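Local coordinates for FixG-related protein (Vibrio parahaemolyticus, PDB 2R39) that is of unknown function but is the immunoglobulin-like C-terminal domain of a FixG-related protein, probably a membrane-bound 4Fe-4S electron-transport protein, at residues A[51-56]-A[79-84]. Residues are numbered along the deposited sequence; the frame is centred on the assembly and turned at random.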
loop_
_atom_site.group_PDB
_atom_site.type_symbol
_atom_site.label_atom_id
_atom_site.label_comp_id
_atom_site.label_asym_id
_atom_site.label_seq_id
_atom_site.Cartn_x
_atom_site.Cartn_y
_atom_site.Cartn_z
ATOM N N LEU A 51 2.275 -5.021 5.320
ATOM C CA LEU A 51 1.789 -3.887 4.548
ATOM C C LEU A 51 0.286 -3.890 4.655
ATOM O O LEU A 51 -0.358 -4.939 4.532
ATOM C CB LEU A 51 2.231 -3.966 3.088
ATOM C CG LEU A 51 3.732 -4.207 2.851
ATOM C CD1 LEU A 51 3.955 -4.654 1.435
ATOM C CD2 LEU A 51 4.606 -2.964 3.170
ATOM N N ASP A 52 -0.259 -2.707 4.896
ATOM C CA ASP A 52 -1.690 -2.520 5.158
ATOM C C ASP A 52 -2.168 -1.227 4.550
ATOM O O ASP A 52 -1.365 -0.439 4.100
ATOM C CB ASP A 52 -1.929 -2.479 6.673
ATOM C CG ASP A 52 -1.920 -3.852 7.273
ATOM O OD1 ASP A 52 -2.917 -4.588 7.043
ATOM O OD2 ASP A 52 -0.914 -4.194 7.952
ATOM N N VAL A 53 -3.483 -1.026 4.533
ATOM C CA VAL A 53 -4.068 0.239 4.089
ATOM C C VAL A 53 -5.148 0.604 5.112
ATOM O O VAL A 53 -5.822 -0.282 5.687
ATOM C CB VAL A 53 -4.671 0.201 2.639
ATOM C CG1 VAL A 53 -5.831 -0.863 2.503
ATOM C CG2 VAL A 53 -5.160 1.598 2.210
ATOM N N LYS A 54 -5.272 1.885 5.394
ATOM C CA LYS A 54 -6.396 2.312 6.195
ATOM C C LYS A 54 -7.147 3.432 5.500
ATOM O O LYS A 54 -6.561 4.152 4.676
ATOM C CB LYS A 54 -5.946 2.632 7.622
ATOM C CG LYS A 54 -5.574 4.036 7.904
ATOM C CD LYS A 54 -5.659 4.338 9.412
ATOM C CE LYS A 54 -4.883 3.330 10.243
ATOM N NZ LYS A 54 -4.371 3.960 11.513
ATOM N N GLY A 55 -8.451 3.522 5.762
ATOM C CA GLY A 55 -9.269 4.594 5.213
ATOM C C GLY A 55 -10.418 4.156 4.330
ATOM O O GLY A 55 -11.237 4.985 3.949
ATOM N N LEU A 56 -10.485 2.865 4.003
ATOM C CA LEU A 56 -11.615 2.336 3.209
ATOM C C LEU A 56 -12.509 1.465 4.080
ATOM O O LEU A 56 -12.011 0.606 4.809
ATOM C CB LEU A 56 -11.095 1.539 1.998
ATOM C CG LEU A 56 -10.558 2.440 0.878
ATOM C CD1 LEU A 56 -9.605 1.702 -0.072
ATOM C CD2 LEU A 56 -11.743 3.048 0.104
HETATM N N MSE A 79 0.712 -3.448 -6.949
HETATM C CA MSE A 79 -0.460 -4.001 -6.281
HETATM C C MSE A 79 -1.702 -3.237 -6.702
HETATM O O MSE A 79 -1.617 -2.219 -7.390
HETATM C CB MSE A 79 -0.299 -3.873 -4.766
HETATM C CG MSE A 79 -0.203 -2.409 -4.298
HETATM SE SE MSE A 79 -0.381 -2.296 -2.393
HETATM C CE MSE A 79 -2.234 -2.907 -2.213
ATOM N N SER A 80 -2.861 -3.729 -6.278
ATOM C CA SER A 80 -4.090 -2.971 -6.440
ATOM C C SER A 80 -5.031 -3.108 -5.229
ATOM O O SER A 80 -4.882 -4.030 -4.389
ATOM C CB SER A 80 -4.771 -3.324 -7.764
ATOM O OG SER A 80 -5.435 -4.556 -7.695
ATOM N N LEU A 81 -5.957 -2.153 -5.135
ATOM C CA LEU A 81 -7.038 -2.151 -4.148
ATOM C C LEU A 81 -8.356 -2.176 -4.898
ATOM O O LEU A 81 -8.494 -1.493 -5.919
ATOM C CB LEU A 81 -6.978 -0.877 -3.275
ATOM C CG LEU A 81 -5.775 -0.696 -2.321
ATOM C CD1 LEU A 81 -5.908 0.628 -1.544
ATOM C CD2 LEU A 81 -5.634 -1.873 -1.365
ATOM N N GLY A 82 -9.311 -2.966 -4.405
ATOM C CA GLY A 82 -10.670 -2.998 -4.957
ATOM C C GLY A 82 -11.658 -2.556 -3.889
ATOM O O GLY A 82 -11.498 -2.895 -2.716
ATOM N N ALA A 83 -12.667 -1.781 -4.262
ATOM C CA ALA A 83 -13.683 -1.393 -3.298
ATOM C C ALA A 83 -15.047 -1.479 -3.933
ATOM O O ALA A 83 -15.195 -1.180 -5.107
ATOM C CB ALA A 83 -13.423 0.048 -2.788
ATOM N N ASP A 84 -16.045 -1.868 -3.151
ATOM C CA ASP A 84 -17.444 -1.833 -3.606
ATOM C C ASP A 84 -17.846 -0.366 -3.645
ATOM O O ASP A 84 -17.827 0.286 -2.595
ATOM C CB ASP A 84 -18.306 -2.601 -2.599
ATOM C CG ASP A 84 -19.792 -2.578 -2.922
ATOM O OD1 ASP A 84 -20.242 -1.853 -3.838
ATOM O OD2 ASP A 84 -20.519 -3.309 -2.222
#
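Val-53 meets Leu-81 with both methyl groups because its chi1 of 60° sets CG2 anti to the backbone N and CG1 between the N and the carbonyl carbon. Leu-81 has CG anti to its own carbonyl carbon (chi1 -67°), and its two methyls end opposite those of Val-53. The two side chains meet tip to tip, branch against branch. CG2 of Val-53 lies 3.9 Å from CD1 of Leu-81, and CG1 of Val-53 lies 4.0 Å from CD2 of Leu-81. Leu-56 comes from the loop after strand 47-54 and slants across Leu-81. Its CD1 is 4.1 Å from CD1 of Leu-81, which therefore touches both Val-53 and Leu-56. The other branch of Leu-56 turns to Ala-83, with CD2 4.5 Å from CB in a looser contact. No hydrogen bond joins the segments; the CA atoms of Val-53 and Leu-81 are 9.1 Å apart. The contact is purely apolar. Trp-61 and Ile-95 also pack on both Val-53 and Leu-81, and Leu-88 touches both Leu-56 and Ala-83. Strand 47-54 belongs to one antiparallel sheet and strand 74-83 to the other. Val-53 and Leu-81 meet between the two sheets, and Leu-56 from the loop adds to them. This is a partly buried part of the face-to-face sheet packing of an immunoglobulin-like beta sandwich, the fold of this C-terminal FixG domain.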